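Uncharacterized protein YLR132C (Kluyveromyces marxianus, PDB 6PFQ) probably acts as a U6 snRNA exoribonuclease (phosphodiesterase) of the 2H phosphodiesterase superfamily, the Usb1 of this yeast. Local coordinates at residues G10-E15 / E65-A70; S20-I25 / A196-R201; Q84-L89 / L131-K136; W102-N107 / S178-V183; F114-L119 / N152-F157. All blocks are in the same frame, centred on the assembly; numbering follows the deposited sequence.

Contact 1: G10-E15 / E65-A70; sequences GFLFLE and ETMMFA
The Phe11 ring turns its edge to Glu65, whose carbonyl O lies in the ring plane 4.0 Å from CD1, and the Phe69 ring likewise brings an edge, through CE2, to 3.9 Å from Gly10 N. Both rings flank the point where strand 9-16 pairs with strand 59-68, an outermost strand of the four-stranded antiparallel sheet in this chain. Gly10 and Met67 form an antiparallel hydrogen-bonded pair there. Gly10 N donates to Met67 O at 2.9 Å, while Met67 N returns a 2.7 Å bond to Gly10 O. The lack of a side chain at Gly10 matters, since a CB on it would come tightly against Phe69 CE2; the Phe69 ring packs on Leu75 of helix 72-88 as well. Phe11 has its CG swung anti to the backbone N (chi1 155°), which brings the ring against Ser62 and Ser64 of the neighbouring strand 59-68; Ser62 is seen to bind UMP, and the contact thus borders the nucleotide site. The Met67 side chain leaves on the face where a CB on Gly10 would stand and touches Met79 of helix 72-88. Its chain bends at the last torsion (chi3 -75°), folding the methyl back over the strand, where Met67 CE rests 3.9 Å from Leu12 CD1.

Contact 2: S20-I25 / A196-R201; sequences SKQQQI and ANLQFR
Where helix 191-197 ends and the chain turns into strand 200-202, an inverse gamma turn centred on Leu198 presents backbone carbonyls that the first turn of helix 20-39 reaches with Gln22. This residue does most of the work. Its amide NE2 gives a nearly straight hydrogen bond of 2.9 Å to Asn197 O (172° at the hydrogen), with the acceptor lying in the amide plane, and a weak second one to Gln199 O at 3.2 Å. Two carbonyls of the turn therefore share one amide nitrogen, which is buried. CG stands anti to the carbonyl carbon (chi1 -65°) and the chain runs extended beyond it, long enough to bring NE2 over one face of the Phe200 ring, with the amide inclined 44° to it; Gln22 OE1 is 3.6 Å from Phe200 CE2. One helical turn on, Ile25 meets Asn197 at about a right angle, while its CG2 passes Leu198 CD2 at 4.0 Å. The Asn197 amide itself is held by Leu193 O within its own helix, and Leu198 also leans on Leu98 of strand 94-99. The packing is close at the asparagine: Ile25 CD1 lies 3.3 Å from Asn197 CG.

Contact 3: Q84-L89 / L131-K136; sequences QEIRAL and LSIVEK
Glu85 opens the contact between helices 72-88 and 121-137, an antiparallel helix pair whose local axes run 10.0 Å apart at 158°. Its CB rests against Ile133, and a bend at chi2 (-148°) brings the carboxylate across the end of Lys136. There Glu85 OE2 receives Lys136 NZ at 3.2 Å on its syn lone pair, a salt bridge beside the apolar packing, and the same oxygen is hydrogen-bonded to Tyr137 OH. With Glu85 cut back to an alanine, Lys136 NZ and Tyr137 OH would probably lose this partner, and Ile133 CG1 its contact with OE1. Next comes Ile86, whose side chain crosses that of Ile133 obliquely, Ile86 CG1 3.9 Å from Ile133 CD1, and also touches Leu218 at the chain's C-terminus. Farther on, Leu89 reaches the same methyl head-on while leaning on Pro129 and Val130. Ile133 thus packs among Glu85, Ile86 and Leu89, its CD1 ending 3.7 Å from Leu89 CD1.

Contact 4: W102-N107 / S178-V183; sequences WLVYEN and SLRNLV
Val104 O is gripped twice by Arg180, whose NH2 and NE approach it at 2.9 Å and 3.0 Å, respectively. The arrangement fixes helix 169-186 against strand 102-106, an alpha/beta packing in which the local axes run 8.1 Å apart and nearly antiparallel at 157°. The carbonyl oxygen lies in the guanidinium plane, so both N-H groups meet it side-on at the group's edge; NH2 comes almost in line with the C=O bond, whereas NE is tilted somewhat out of the carbonyl plane. The extended arginine chain makes this possible by running across Val104, whose CB lies 3.7 Å from Arg180 CG. Its remaining nitrogen, NH1, makes a salt bridge with Asp177 in the same helix, which holds the guanidinium from a second side. A methionine in place of Arg180 would probably leave Val104 O without its two N-H donors and Asp177 without its charge partner. Along the strand, Trp102 meets Val183 at about a right angle, its indole edge facing Val183 O, while NE1 is taken by Ala187 O. Val104 also packs loosely against Leu179 and Val183. A single water joins the two backbones, donating 2.8 Å to Trp102 O and 3.0 Å to Arg180 O.

Contact 5: F114-L119 / N152-F157; sequences FLAVGL and NLHVSF
Val117 and Phe157 meet at the apolar heart of this strand pairing, with Val117 CG2 3.7 Å from Phe157 CE2, and Val155 CG1 lies over one face of that ring. Leu119 continues the patch, its CD1 4.0 Å from Val155 CG2, and Leu98 of strand 94-99 touches all four of these side chains. Between them the backbones pair in antiparallel fashion: Val117 and Val155 exchange bonds of 3.0 Å (Val117 N to Val155 O) and 2.9 Å (Val155 N to Val117 O), and Phe157 N bonds to Leu115 O at 2.7 Å. On the other face Ala116 CB sits 3.5 Å from His154 CD2. A chi1 of 64° puts His154 CG between the backbone N and the carbonyl carbon, where ND1 can donate 2.8 Å to Asn152 O in the ring plane, which fixes the ring's rotation; Tyr105 stacks on it. His154 NE2 and Ser156 OG both hydrogen-bond a bound glycerol. Asn152, His154 and Ser156 are seen to bind UMP, consistent with a His-x-Ser motif of the 2H phosphodiesterase superfamily.

The contacts are spread over the two sheets and their helices. Contact 1 pairs strands of the four-stranded sheet, and contact 3, about 13 Å away between centres, joins helices beside it; they touch where Leu12 and Met67 meet Val134. Contacts 4 and 5, about 11 Å apart between centres, share the six-stranded sheet through neighbouring strands 102-106 and 112-119. Contact 2 reaches it too, touching contact 5 through Leu198 and Phe157, while Leu131 on Leu153 links contacts 3 and 5. Along the chain contacts 3, 4 and 5 fall between the segments of contact 2. Contact 5 carries three UMP-binding residues; contact 1 lies on the other sheet, whose strand 59-68 carries His60 and Ser62, so the site lies between the two.

Contact 1: G10-E15 / E65-A70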
# COMPACT_ATOMS: atom_id res chain seq x y z
N GLY A 10 2.02 -14.98 6.34
CA GLY A 10 1.16 -13.98 6.98
C GLY A 10 1.55 -12.59 6.56
O GLY A 10 2.71 -12.32 6.22
N PHE A 11 0.58 -11.68 6.58
CA PHE A 11 0.80 -10.29 6.18
C PHE A 11 -0.28 -9.44 6.83
O PHE A 11 -1.44 -9.85 6.89
CB PHE A 11 0.78 -10.22 4.63
CG PHE A 11 0.41 -8.86 4.02
CD1 PHE A 11 1.34 -7.82 3.96
CD2 PHE A 11 -0.83 -8.67 3.41
CE1 PHE A 11 1.01 -6.57 3.37
CE2 PHE A 11 -1.17 -7.43 2.80
CZ PHE A 11 -0.24 -6.38 2.78
N LEU A 12 0.10 -8.26 7.33
CA LEU A 12 -0.80 -7.38 8.06
C LEU A 12 -1.08 -6.12 7.25
O LEU A 12 -0.17 -5.59 6.61
CB LEU A 12 -0.18 -6.96 9.39
CG LEU A 12 -0.28 -8.15 10.34
CD1 LEU A 12 0.87 -8.13 11.36
CD2 LEU A 12 -1.65 -8.13 11.02
N PHE A 13 -2.31 -5.62 7.30
CA PHE A 13 -2.64 -4.42 6.53
C PHE A 13 -3.88 -3.75 7.11
O PHE A 13 -4.57 -4.32 7.95
CB PHE A 13 -2.87 -4.74 5.04
CG PHE A 13 -3.96 -5.77 4.79
CD1 PHE A 13 -3.70 -7.13 4.94
CD2 PHE A 13 -5.22 -5.38 4.35
CE1 PHE A 13 -4.70 -8.09 4.67
CE2 PHE A 13 -6.22 -6.31 4.08
CZ PHE A 13 -5.95 -7.65 4.22
N LEU A 14 -4.09 -2.50 6.69
CA LEU A 14 -5.31 -1.72 6.92
C LEU A 14 -6.12 -1.73 5.64
O LEU A 14 -5.56 -1.63 4.54
CB LEU A 14 -5.02 -0.25 7.29
CG LEU A 14 -4.16 0.11 8.49
CD1 LEU A 14 -4.12 1.58 8.69
CD2 LEU A 14 -4.77 -0.55 9.73
N GLU A 15 -7.43 -1.82 5.76
CA GLU A 15 -8.32 -1.80 4.60
C GLU A 15 -9.08 -0.48 4.57
O GLU A 15 -9.62 -0.05 5.61
CB GLU A 15 -9.29 -2.99 4.68
CG GLU A 15 -10.32 -3.02 3.63
CD GLU A 15 -11.27 -4.19 3.85
OE1 GLU A 15 -10.92 -5.31 3.43
OE2 GLU A 15 -12.32 -3.98 4.48
N GLU A 65 5.93 -6.76 5.89
CA GLU A 65 6.40 -7.52 4.75
C GLU A 65 5.60 -8.83 4.65
O GLU A 65 4.75 -9.14 5.49
CB GLU A 65 7.90 -7.81 4.88
CG GLU A 65 8.26 -8.53 6.16
CD GLU A 65 9.75 -8.50 6.50
OE1 GLU A 65 10.38 -7.42 6.44
OE2 GLU A 65 10.28 -9.58 6.84
N THR A 66 5.81 -9.57 3.55
CA THR A 66 5.28 -10.92 3.43
C THR A 66 6.02 -11.80 4.42
O THR A 66 7.22 -12.03 4.26
CB THR A 66 5.43 -11.45 2.01
OG1 THR A 66 4.61 -10.69 1.13
CG2 THR A 66 4.99 -12.89 1.93
N MET A 67 5.34 -12.23 5.47
CA MET A 67 6.04 -12.94 6.54
C MET A 67 5.98 -14.43 6.26
O MET A 67 4.90 -15.01 6.18
CB MET A 67 5.44 -12.63 7.92
CG MET A 67 5.60 -11.16 8.28
SD MET A 67 4.91 -10.75 9.93
CE MET A 67 3.15 -10.76 9.61
N MET A 68 7.14 -15.05 6.11
CA MET A 68 7.17 -16.46 5.77
C MET A 68 7.59 -17.22 7.02
O MET A 68 8.78 -17.34 7.32
CB MET A 68 8.10 -16.67 4.59
CG MET A 68 7.66 -15.75 3.45
SD MET A 68 8.55 -16.13 1.96
CE MET A 68 8.41 -14.55 1.10
N PHE A 69 6.61 -17.80 7.69
CA PHE A 69 6.92 -18.54 8.90
C PHE A 69 7.40 -19.94 8.57
O PHE A 69 7.07 -20.52 7.52
CB PHE A 69 5.68 -18.60 9.79
CG PHE A 69 5.17 -17.24 10.20
CD1 PHE A 69 5.68 -16.59 11.33
CD2 PHE A 69 4.18 -16.60 9.47
CE1 PHE A 69 5.20 -15.35 11.73
CE2 PHE A 69 3.71 -15.35 9.86
CZ PHE A 69 4.23 -14.73 10.98
N ALA A 70 8.14 -20.52 9.53
CA ALA A 70 8.79 -21.81 9.31
C ALA A 70 7.80 -22.97 9.34
O ALA A 70 8.05 -24.01 8.73
CB ALA A 70 9.90 -22.03 10.35

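Contact 2: S20-I25 / A196-R201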
# COMPACT_ATOMS: atom_id res chain seq x y z
N SER A 20 -18.50 7.18 -2.12
CA SER A 20 -18.79 7.63 -3.48
C SER A 20 -17.96 8.84 -3.88
O SER A 20 -17.42 8.89 -4.99
CB SER A 20 -20.29 7.93 -3.59
OG SER A 20 -20.55 8.44 -4.87
N LYS A 21 -17.85 9.84 -2.99
CA LYS A 21 -17.09 11.03 -3.35
C LYS A 21 -15.61 10.70 -3.55
O LYS A 21 -14.98 11.20 -4.49
CB LYS A 21 -17.21 12.11 -2.28
CG LYS A 21 -16.38 13.33 -2.62
CD LYS A 21 -16.67 14.54 -1.74
CE LYS A 21 -16.21 15.82 -2.43
NZ LYS A 21 -16.57 15.86 -3.89
N GLN A 22 -15.04 9.88 -2.68
CA GLN A 22 -13.63 9.51 -2.84
C GLN A 22 -13.41 8.73 -4.14
O GLN A 22 -12.39 8.89 -4.82
CB GLN A 22 -13.22 8.69 -1.62
CG GLN A 22 -13.26 9.52 -0.33
CD GLN A 22 -13.05 8.66 0.86
OE1 GLN A 22 -13.61 7.57 0.94
NE2 GLN A 22 -12.19 9.10 1.78
N GLN A 23 -14.35 7.86 -4.50
CA GLN A 23 -14.21 7.14 -5.76
C GLN A 23 -14.15 8.09 -6.95
O GLN A 23 -13.34 7.90 -7.86
CB GLN A 23 -15.36 6.15 -5.94
CG GLN A 23 -15.38 5.05 -4.89
CD GLN A 23 -16.73 4.30 -4.87
OE1 GLN A 23 -17.52 4.39 -5.82
NE2 GLN A 23 -17.00 3.57 -3.79
N GLN A 24 -15.01 9.13 -6.94
CA GLN A 24 -15.08 10.07 -8.06
C GLN A 24 -13.84 10.93 -8.13
O GLN A 24 -13.38 11.30 -9.23
CB GLN A 24 -16.31 10.98 -7.93
CG GLN A 24 -17.60 10.24 -7.80
CD GLN A 24 -18.77 11.19 -7.59
OE1 GLN A 24 -18.66 12.40 -7.80
NE2 GLN A 24 -19.90 10.64 -7.15
N ILE A 25 -13.31 11.33 -6.96
CA ILE A 25 -12.05 12.06 -6.93
C ILE A 25 -10.94 11.18 -7.50
O ILE A 25 -10.12 11.62 -8.32
CB ILE A 25 -11.76 12.54 -5.50
CG1 ILE A 25 -12.74 13.68 -5.19
CG2 ILE A 25 -10.31 13.02 -5.32
CD1 ILE A 25 -12.69 14.14 -3.81
N ALA A 196 -6.94 16.15 0.53
CA ALA A 196 -8.00 16.68 1.39
C ALA A 196 -9.11 15.65 1.58
O ALA A 196 -9.80 15.66 2.61
CB ALA A 196 -8.55 17.99 0.81
N ASN A 197 -9.31 14.76 0.62
CA ASN A 197 -10.49 13.91 0.63
C ASN A 197 -10.23 12.44 0.93
O ASN A 197 -11.16 11.73 1.35
CB ASN A 197 -11.18 14.01 -0.72
CG ASN A 197 -11.92 15.30 -0.86
OD1 ASN A 197 -13.03 15.42 -0.38
ND2 ASN A 197 -11.28 16.30 -1.48
N LEU A 198 -9.02 11.94 0.66
CA LEU A 198 -8.70 10.52 0.83
C LEU A 198 -8.16 10.33 2.25
O LEU A 198 -6.95 10.16 2.50
CB LEU A 198 -7.72 10.05 -0.26
CG LEU A 198 -8.39 9.54 -1.57
CD1 LEU A 198 -9.19 8.24 -1.30
CD2 LEU A 198 -9.29 10.60 -2.24
N GLN A 199 -9.08 10.47 3.20
CA GLN A 199 -8.78 10.28 4.61
C GLN A 199 -9.76 9.27 5.19
O GLN A 199 -10.91 9.17 4.74
CB GLN A 199 -8.84 11.59 5.40
CG GLN A 199 -8.05 12.70 4.71
CD GLN A 199 -7.84 13.91 5.59
OE1 GLN A 199 -8.08 13.86 6.80
NE2 GLN A 199 -7.36 15.01 4.99
N PHE A 200 -9.28 8.50 6.18
CA PHE A 200 -9.99 7.36 6.71
C PHE A 200 -9.70 7.23 8.21
O PHE A 200 -8.68 7.69 8.71
CB PHE A 200 -9.59 6.05 6.00
CG PHE A 200 -9.67 6.12 4.50
CD1 PHE A 200 -8.60 6.59 3.76
CD2 PHE A 200 -10.81 5.71 3.84
CE1 PHE A 200 -8.67 6.67 2.37
CE2 PHE A 200 -10.89 5.80 2.45
CZ PHE A 200 -9.82 6.28 1.72
N ARG A 201 -10.60 6.55 8.92
CA ARG A 201 -10.32 6.12 10.29
C ARG A 201 -10.56 4.63 10.36
O ARG A 201 -11.66 4.17 10.02
CB ARG A 201 -11.19 6.84 11.31
CG ARG A 201 -10.84 6.49 12.77
CD ARG A 201 -11.42 7.50 13.78
NE ARG A 201 -10.73 8.79 13.75
CZ ARG A 201 -9.53 9.03 14.30
NH1 ARG A 201 -8.86 8.07 14.94
NH2 ARG A 201 -9.01 10.24 14.20

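Contact 3: Q84-L89 / L131-K136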
# COMPACT_ATOMS: atom_id res chain seq x y z
N GLN A 84 -2.77 -10.29 20.05
CA GLN A 84 -2.99 -9.96 21.46
C GLN A 84 -2.36 -8.63 21.82
O GLN A 84 -2.96 -7.82 22.53
CB GLN A 84 -2.44 -11.07 22.35
N GLU A 85 -1.13 -8.39 21.36
CA GLU A 85 -0.47 -7.14 21.69
C GLU A 85 -1.12 -5.95 20.99
O GLU A 85 -1.15 -4.85 21.56
CB GLU A 85 1.02 -7.23 21.37
CG GLU A 85 1.81 -8.04 22.39
CD GLU A 85 3.24 -7.54 22.55
OE1 GLU A 85 3.48 -6.34 22.28
OE2 GLU A 85 4.13 -8.34 22.94
N ILE A 86 -1.62 -6.12 19.77
CA ILE A 86 -2.32 -5.00 19.14
C ILE A 86 -3.60 -4.67 19.91
O ILE A 86 -3.89 -3.51 20.19
CB ILE A 86 -2.60 -5.30 17.65
CG1 ILE A 86 -1.39 -4.94 16.79
CG2 ILE A 86 -3.79 -4.52 17.15
CD1 ILE A 86 -1.32 -5.68 15.48
N ARG A 87 -4.36 -5.70 20.31
CA ARG A 87 -5.54 -5.48 21.14
C ARG A 87 -5.17 -4.74 22.42
O ARG A 87 -5.90 -3.85 22.86
CB ARG A 87 -6.21 -6.81 21.47
N ALA A 88 -4.03 -5.08 23.02
CA ALA A 88 -3.64 -4.46 24.28
C ALA A 88 -3.20 -3.01 24.10
O ALA A 88 -3.04 -2.30 25.10
CB ALA A 88 -2.51 -5.27 24.94
N LEU A 89 -3.01 -2.54 22.87
CA LEU A 89 -2.70 -1.13 22.70
C LEU A 89 -3.86 -0.27 23.17
O LEU A 89 -5.03 -0.69 23.12
CB LEU A 89 -2.37 -0.80 21.24
CG LEU A 89 -1.08 -1.42 20.71
CD1 LEU A 89 -0.90 -1.07 19.22
CD2 LEU A 89 0.11 -0.96 21.56
N LEU A 131 3.64 -1.09 14.14
CA LEU A 131 4.85 -1.59 13.48
C LEU A 131 5.82 -2.17 14.50
O LEU A 131 6.51 -3.17 14.23
CB LEU A 131 5.51 -0.46 12.70
CG LEU A 131 4.67 0.06 11.51
CD1 LEU A 131 5.55 1.02 10.72
CD2 LEU A 131 4.21 -1.07 10.63
N SER A 132 5.90 -1.57 15.69
CA SER A 132 6.81 -2.09 16.70
C SER A 132 6.46 -3.51 17.08
O SER A 132 7.34 -4.35 17.25
CB SER A 132 6.82 -1.19 17.94
OG SER A 132 7.46 0.02 17.63
N ILE A 133 5.16 -3.81 17.21
CA ILE A 133 4.73 -5.17 17.51
C ILE A 133 5.11 -6.12 16.38
O ILE A 133 5.60 -7.23 16.62
CB ILE A 133 3.21 -5.17 17.76
CG1 ILE A 133 2.89 -4.42 19.06
CG2 ILE A 133 2.69 -6.62 17.84
CD1 ILE A 133 1.49 -3.94 19.15
N VAL A 134 4.89 -5.69 15.12
CA VAL A 134 5.26 -6.53 13.98
C VAL A 134 6.76 -6.82 13.99
O VAL A 134 7.19 -7.96 13.78
CB VAL A 134 4.82 -5.88 12.64
CG1 VAL A 134 5.28 -6.76 11.45
CG2 VAL A 134 3.30 -5.69 12.62
N GLU A 135 7.57 -5.79 14.21
CA GLU A 135 9.02 -6.00 14.22
C GLU A 135 9.42 -6.99 15.30
O GLU A 135 10.38 -7.75 15.13
CB GLU A 135 9.74 -4.68 14.44
N LYS A 136 8.71 -6.99 16.43
CA LYS A 136 9.06 -7.89 17.52
C LYS A 136 8.80 -9.35 17.16
O LYS A 136 9.58 -10.23 17.53
CB LYS A 136 8.28 -7.51 18.79
CG LYS A 136 8.55 -8.40 20.00
CD LYS A 136 7.99 -7.76 21.28
CE LYS A 136 8.16 -8.67 22.49
NZ LYS A 136 7.22 -8.28 23.58

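Contact 4: W102-N107 / S178-V183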
# COMPACT_ATOMS: atom_id res chain seq x y z
N TRP A 102 3.50 12.36 -5.34
CA TRP A 102 3.43 11.01 -5.88
C TRP A 102 4.71 10.25 -5.61
O TRP A 102 5.81 10.81 -5.74
CB TRP A 102 3.21 11.04 -7.39
CG TRP A 102 1.90 11.48 -7.85
CD1 TRP A 102 1.66 12.53 -8.72
CD2 TRP A 102 0.60 10.91 -7.53
NE1 TRP A 102 0.32 12.62 -8.96
CE2 TRP A 102 -0.36 11.66 -8.24
CE3 TRP A 102 0.16 9.85 -6.71
CZ2 TRP A 102 -1.74 11.39 -8.16
CZ3 TRP A 102 -1.21 9.56 -6.65
CH2 TRP A 102 -2.14 10.33 -7.38
N LEU A 103 4.56 8.96 -5.29
CA LEU A 103 5.65 8.02 -5.18
C LEU A 103 5.39 6.87 -6.15
O LEU A 103 4.24 6.61 -6.50
CB LEU A 103 5.77 7.47 -3.77
CG LEU A 103 5.76 8.55 -2.67
CD1 LEU A 103 5.70 7.87 -1.33
CD2 LEU A 103 7.05 9.36 -2.76
N VAL A 104 6.45 6.20 -6.61
CA VAL A 104 6.25 4.99 -7.40
C VAL A 104 7.04 3.88 -6.73
O VAL A 104 8.26 4.02 -6.53
CB VAL A 104 6.66 5.14 -8.88
CG1 VAL A 104 6.34 3.81 -9.61
CG2 VAL A 104 5.88 6.33 -9.55
N TYR A 105 6.33 2.84 -6.28
CA TYR A 105 6.93 1.66 -5.64
C TYR A 105 6.82 0.45 -6.56
O TYR A 105 5.76 0.20 -7.11
CB TYR A 105 6.21 1.32 -4.34
CG TYR A 105 6.50 2.27 -3.18
CD1 TYR A 105 7.72 2.23 -2.52
CD2 TYR A 105 5.55 3.21 -2.77
CE1 TYR A 105 7.99 3.09 -1.43
CE2 TYR A 105 5.81 4.06 -1.69
CZ TYR A 105 7.02 4.00 -1.04
OH TYR A 105 7.28 4.84 0.01
N GLU A 106 7.89 -0.34 -6.65
CA GLU A 106 7.87 -1.58 -7.42
C GLU A 106 7.50 -2.77 -6.54
O GLU A 106 7.78 -2.77 -5.33
CB GLU A 106 9.23 -1.82 -8.03
CG GLU A 106 9.50 -0.89 -9.14
CD GLU A 106 10.77 -1.24 -9.86
OE1 GLU A 106 11.77 -1.53 -9.18
OE2 GLU A 106 10.75 -1.23 -11.10
N ASN A 107 6.85 -3.77 -7.14
CA ASN A 107 6.60 -5.01 -6.42
C ASN A 107 7.86 -5.88 -6.44
O ASN A 107 8.92 -5.46 -6.93
CB ASN A 107 5.38 -5.74 -6.97
CG ASN A 107 5.58 -6.22 -8.42
OD1 ASN A 107 6.45 -5.73 -9.11
ND2 ASN A 107 4.76 -7.18 -8.85
N SER A 178 12.88 8.32 -14.09
CA SER A 178 12.28 9.38 -14.88
C SER A 178 10.76 9.32 -14.83
O SER A 178 10.10 10.35 -14.97
CB SER A 178 12.78 9.34 -16.33
OG SER A 178 12.44 8.17 -17.01
N LEU A 179 10.17 8.14 -14.61
CA LEU A 179 8.72 8.11 -14.39
C LEU A 179 8.36 8.81 -13.08
O LEU A 179 7.41 9.59 -13.02
CB LEU A 179 8.21 6.65 -14.37
CG LEU A 179 6.76 6.42 -13.94
CD1 LEU A 179 5.75 7.15 -14.85
CD2 LEU A 179 6.47 4.88 -13.85
N ARG A 180 9.12 8.53 -12.01
CA ARG A 180 8.90 9.21 -10.74
C ARG A 180 9.02 10.73 -10.91
O ARG A 180 8.19 11.49 -10.40
CB ARG A 180 9.92 8.73 -9.71
CG ARG A 180 9.64 7.29 -9.23
CD ARG A 180 10.88 6.74 -8.54
NE ARG A 180 10.55 5.53 -7.76
CZ ARG A 180 11.47 4.68 -7.33
NH1 ARG A 180 12.76 4.90 -7.64
NH2 ARG A 180 11.10 3.61 -6.60
N ASN A 181 10.04 11.18 -11.65
CA ASN A 181 10.17 12.62 -11.87
C ASN A 181 9.03 13.16 -12.70
O ASN A 181 8.58 14.29 -12.48
CB ASN A 181 11.51 12.95 -12.56
CG ASN A 181 11.63 14.44 -12.91
OD1 ASN A 181 11.79 15.27 -12.04
ND2 ASN A 181 11.49 14.77 -14.19
N LEU A 182 8.58 12.40 -13.70
CA LEU A 182 7.53 12.88 -14.58
C LEU A 182 6.21 13.08 -13.82
O LEU A 182 5.57 14.13 -13.96
CB LEU A 182 7.36 11.92 -15.75
CG LEU A 182 6.21 12.26 -16.70
CD1 LEU A 182 6.45 13.64 -17.35
CD2 LEU A 182 6.01 11.13 -17.74
N VAL A 183 5.79 12.09 -13.02
CA VAL A 183 4.50 12.27 -12.35
C VAL A 183 4.60 13.39 -11.33
O VAL A 183 3.64 14.17 -11.16
CB VAL A 183 3.96 10.97 -11.70
CG1 VAL A 183 3.73 9.92 -12.76
CG2 VAL A 183 4.89 10.43 -10.59
O HOH W 1 7.33 10.02 -7.97

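Contact 5: F114-L119 / N152-F157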
# COMPACT_ATOMS: atom_id res chain seq x y z
N PHE A 114 3.65 0.83 -8.75
CA PHE A 114 2.48 1.33 -8.05
C PHE A 114 2.60 2.82 -7.80
O PHE A 114 3.58 3.26 -7.20
CB PHE A 114 2.35 0.62 -6.71
CG PHE A 114 1.87 -0.81 -6.84
CD1 PHE A 114 2.76 -1.82 -7.16
CD2 PHE A 114 0.53 -1.12 -6.64
CE1 PHE A 114 2.32 -3.16 -7.31
CE2 PHE A 114 0.10 -2.44 -6.76
CZ PHE A 114 1.00 -3.44 -7.09
N LEU A 115 1.58 3.57 -8.22
CA LEU A 115 1.51 5.00 -7.97
C LEU A 115 0.86 5.21 -6.61
O LEU A 115 -0.27 4.76 -6.40
CB LEU A 115 0.66 5.66 -9.07
CG LEU A 115 0.53 7.18 -8.96
CD1 LEU A 115 1.87 7.86 -9.29
CD2 LEU A 115 -0.60 7.68 -9.91
N ALA A 116 1.56 5.89 -5.69
CA ALA A 116 1.22 5.91 -4.28
C ALA A 116 1.41 7.32 -3.74
O ALA A 116 2.08 8.18 -4.34
CB ALA A 116 2.11 4.90 -3.49
N VAL A 117 0.85 7.55 -2.54
CA VAL A 117 1.15 8.73 -1.74
C VAL A 117 1.50 8.27 -0.33
O VAL A 117 0.90 7.32 0.19
CB VAL A 117 -0.04 9.73 -1.71
CG1 VAL A 117 0.39 11.06 -0.99
CG2 VAL A 117 -0.54 9.98 -3.18
N GLY A 118 2.53 8.88 0.26
CA GLY A 118 2.93 8.49 1.61
C GLY A 118 1.94 8.92 2.69
O GLY A 118 1.20 9.90 2.56
N LEU A 119 1.95 8.19 3.80
CA LEU A 119 1.08 8.60 4.90
C LEU A 119 1.57 9.88 5.57
O LEU A 119 2.78 10.14 5.64
CB LEU A 119 1.01 7.51 5.97
CG LEU A 119 -0.27 6.63 5.87
CD1 LEU A 119 -0.32 5.90 4.50
CD2 LEU A 119 -0.31 5.60 7.01
N ASN A 152 8.32 4.12 4.82
CA ASN A 152 7.68 3.94 3.52
C ASN A 152 6.20 3.63 3.60
O ASN A 152 5.63 3.20 2.60
CB ASN A 152 8.40 2.88 2.66
CG ASN A 152 8.48 1.50 3.36
OD1 ASN A 152 7.57 1.10 4.12
ND2 ASN A 152 9.57 0.77 3.10
N LEU A 153 5.53 3.89 4.73
CA LEU A 153 4.08 3.69 4.77
C LEU A 153 3.42 4.51 3.68
O LEU A 153 3.72 5.69 3.54
CB LEU A 153 3.49 4.11 6.11
CG LEU A 153 3.90 3.19 7.28
CD1 LEU A 153 3.43 3.86 8.61
CD2 LEU A 153 3.28 1.79 7.08
N HIS A 154 2.49 3.89 2.94
CA HIS A 154 1.86 4.59 1.82
C HIS A 154 0.51 3.96 1.50
O HIS A 154 0.19 2.87 1.96
CB HIS A 154 2.75 4.54 0.58
CG HIS A 154 2.97 3.14 0.06
ND1 HIS A 154 3.90 2.28 0.60
CD2 HIS A 154 2.37 2.47 -0.96
CE1 HIS A 154 3.88 1.13 -0.07
NE2 HIS A 154 2.95 1.22 -1.01
N VAL A 155 -0.29 4.67 0.68
CA VAL A 155 -1.44 4.08 0.00
C VAL A 155 -1.17 4.10 -1.49
O VAL A 155 -0.87 5.16 -2.03
CB VAL A 155 -2.73 4.86 0.28
CG1 VAL A 155 -3.91 4.30 -0.61
CG2 VAL A 155 -3.03 4.87 1.80
N SER A 156 -1.31 2.93 -2.15
CA SER A 156 -1.21 2.89 -3.60
C SER A 156 -2.58 3.11 -4.24
O SER A 156 -3.61 2.57 -3.77
CB SER A 156 -0.64 1.55 -4.08
OG SER A 156 0.74 1.49 -3.74
N PHE A 157 -2.60 3.91 -5.31
CA PHE A 157 -3.85 4.26 -5.98
C PHE A 157 -3.97 3.68 -7.38
O PHE A 157 -5.09 3.55 -7.89
CB PHE A 157 -3.99 5.79 -6.06
CG PHE A 157 -4.16 6.43 -4.70
CD1 PHE A 157 -5.41 6.45 -4.09
CD2 PHE A 157 -3.07 6.96 -4.02
CE1 PHE A 157 -5.58 7.02 -2.83
CE2 PHE A 157 -3.23 7.51 -2.76
CZ PHE A 157 -4.48 7.53 -2.15